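PDB 4OIF: beta-galactosidase from Geobacillus stearothermophilus, which probably hydrolyses terminal non-reducing beta-D-galactose residues from beta-D-galactosides, as a zinc-containing, homotrimeric intracellular enzyme of glycoside hydrolase family 42. Local coordinates for residues 623-628 and 649-654. Residues are numbered along the deposited sequence; the frame is centred on the assembly and turned at random.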
loop_
_atom_site.group_PDB
_atom_site.type_symbol
_atom_site.label_atom_id
_atom_site.label_comp_id
_atom_site.label_asym_id
_atom_site.label_seq_id
_atom_site.Cartn_x
_atom_site.Cartn_y
_atom_site.Cartn_z
ATOM N N LYS A 623 40.935 23.401 10.256
ATOM C CA LYS A 623 39.937 24.414 9.924
ATOM C C LYS A 623 39.309 24.112 8.567
ATOM O O LYS A 623 40.020 23.926 7.577
ATOM C CB LYS A 623 40.570 25.804 9.928
ATOM C CG LYS A 623 39.679 26.922 9.441
ATOM C CD LYS A 623 40.270 28.273 9.835
ATOM C CE LYS A 623 39.363 29.431 9.430
ATOM N NZ LYS A 623 39.194 29.529 7.947
ATOM N N HIS A 624 37.980 24.055 8.524
ATOM C CA HIS A 624 37.271 23.685 7.301
ATOM C C HIS A 624 35.795 24.105 7.331
ATOM O O HIS A 624 35.247 24.429 8.383
ATOM C CB HIS A 624 37.373 22.167 7.064
ATOM C CG HIS A 624 36.729 21.342 8.135
ATOM N ND1 HIS A 624 35.361 21.228 8.270
ATOM C CD2 HIS A 624 37.268 20.603 9.134
ATOM C CE1 HIS A 624 35.085 20.451 9.302
ATOM N NE2 HIS A 624 36.227 20.050 9.838
ATOM N N GLU A 625 35.167 24.082 6.160
ATOM C CA GLU A 625 33.732 24.313 6.019
ATOM C C GLU A 625 32.943 23.032 6.228
ATOM O O GLU A 625 33.516 21.933 6.277
ATOM C CB GLU A 625 33.418 24.888 4.636
ATOM C CG GLU A 625 34.162 26.172 4.328
ATOM C CD GLU A 625 33.835 27.288 5.311
ATOM O OE1 GLU A 625 32.720 27.291 5.868
ATOM O OE2 GLU A 625 34.696 28.156 5.540
ATOM N N LYS A 626 31.625 23.180 6.337
ATOM C CA LYS A 626 30.724 22.042 6.500
ATOM C C LYS A 626 30.833 21.046 5.348
ATOM O O LYS A 626 30.889 21.435 4.185
ATOM C CB LYS A 626 29.283 22.534 6.641
ATOM C CG LYS A 626 28.980 23.096 8.015
ATOM C CD LYS A 626 27.541 23.529 8.152
ATOM C CE LYS A 626 27.255 23.893 9.594
ATOM N NZ LYS A 626 28.479 24.455 10.236
ATOM N N GLY A 627 30.874 19.759 5.677
ATOM C CA GLY A 627 30.921 18.728 4.655
ATOM C C GLY A 627 32.323 18.185 4.486
ATOM O O GLY A 627 32.572 17.268 3.696
ATOM N N VAL A 628 33.256 18.786 5.212
ATOM C CA VAL A 628 34.578 18.211 5.342
ATOM C C VAL A 628 34.643 17.511 6.673
ATOM O O VAL A 628 34.445 18.134 7.706
ATOM C CB VAL A 628 35.688 19.256 5.272
ATOM C CG1 VAL A 628 37.031 18.628 5.628
ATOM C CG2 VAL A 628 35.727 19.851 3.912
ATOM N N GLU A 649 32.455 20.186 -4.298
ATOM C CA GLU A 649 33.218 21.361 -4.710
ATOM C C GLU A 649 34.597 21.465 -4.054
ATOM O O GLU A 649 34.928 20.727 -3.119
ATOM C CB GLU A 649 32.412 22.623 -4.421
ATOM C CG GLU A 649 32.004 22.730 -2.973
ATOM C CD GLU A 649 30.971 23.802 -2.739
ATOM O OE1 GLU A 649 31.332 24.999 -2.806
ATOM O OE2 GLU A 649 29.798 23.443 -2.486
ATOM N N LYS A 650 35.401 22.385 -4.573
ATOM C CA LYS A 650 36.714 22.645 -4.023
ATOM C C LYS A 650 36.569 23.139 -2.596
ATOM O O LYS A 650 35.564 23.755 -2.225
ATOM C CB LYS A 650 37.472 23.657 -4.871
ATOM C CG LYS A 650 38.045 23.066 -6.157
ATOM C CD LYS A 650 38.867 24.095 -6.931
ATOM C CE LYS A 650 39.008 23.698 -8.390
ATOM N NZ LYS A 650 39.552 22.321 -8.497
ATOM N N GLN A 651 37.579 22.861 -1.791
ATOM C CA GLN A 651 37.426 23.033 -0.367
ATOM C C GLN A 651 38.742 23.399 0.329
ATOM O O GLN A 651 39.685 22.614 0.357
ATOM C CB GLN A 651 36.834 21.756 0.205
ATOM C CG GLN A 651 36.040 21.988 1.433
ATOM C CD GLN A 651 34.778 22.785 1.201
ATOM O OE1 GLN A 651 34.615 23.861 1.766
ATOM N NE2 GLN A 651 33.863 22.248 0.396
ATOM N N ALA A 652 38.802 24.609 0.877
ATOM C CA ALA A 652 40.005 25.084 1.553
ATOM C C ALA A 652 40.034 24.599 2.992
ATOM O O ALA A 652 39.074 24.743 3.740
ATOM C CB ALA A 652 40.096 26.602 1.507
ATOM N N VAL A 653 41.167 24.045 3.376
ATOM C CA VAL A 653 41.294 23.359 4.637
ATOM C C VAL A 653 42.570 23.930 5.250
ATOM O O VAL A 653 43.442 24.356 4.514
ATOM C CB VAL A 653 41.322 21.818 4.391
ATOM C CG1 VAL A 653 42.409 21.118 5.167
ATOM C CG2 VAL A 653 39.929 21.202 4.599
ATOM N N VAL A 654 42.674 24.019 6.572
ATOM C CA VAL A 654 43.883 24.603 7.158
ATOM C C VAL A 654 44.399 23.792 8.346
ATOM O O VAL A 654 43.685 23.588 9.331
ATOM C CB VAL A 654 43.657 26.073 7.621
ATOM C CG1 VAL A 654 44.954 26.672 8.140
ATOM C CG2 VAL A 654 43.118 26.925 6.492
HETATM O O HOH W 1 39.231 27.006 5.681
HETATM O O HOH W 2 36.717 23.759 3.823
#
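Lys623 and Val654 form an antiparallel hydrogen-bonded pair, joined by two backbone bonds: Lys623 N to Val654 O at 2.9 Å, and Val654 N to Lys623 O at 2.8 Å. Each donor lies on a lone pair of the opposing carbonyl, although the second bond is the more bent (143° at the hydrogen). The CB atoms of the pair lie on the same face of the sheet. Lys623 O also receives a CA-H...O contact from Val653.

The backbones stay close through His624 and Val653 and separate at Glu625, where water takes over the link. One molecule accepts from Glu625 N (2.8 Å) and donates to both Gln651 OE1 and Ala652 O. It thus spans the gap where Glu625 and Gln651 have their CA atoms 7.5 Å apart. The amide oxygen also abuts the aliphatic base of Glu625, with Gln651 OE1 3.3 Å from Glu625 CB.

Apolar contacts gather around Val653 and Val628. Val653 CG2 touches both His624 CB (3.7 Å) and Val628 CG1, while Val628 CG2 packs against Gln651 CG. Val628 CG1 also sits over one face of the His624 imidazole, displaced toward its rim. CG of His624 stands between the backbone N and the carbonyl carbon (chi1 63°), which brings ND1 to the carbonyl oxygen of the next residue, Glu625 (2.8 Å), approaching from above the carbonyl plane; NE2 bonds Asp453. The imidazole is therefore gripped at both nitrogens.

Residues Glu625 to Val628 make a type II turn, with Gly627 at a positive phi (102°). The arrangement is a short edge-strand pairing followed by a turn: 622-623 borders 651-655, whose other neighbour is 671-674, and the chain then passes into strand 628-634 of the second antiparallel sheet in the small C-terminal beta domain of this GH42 enzyme.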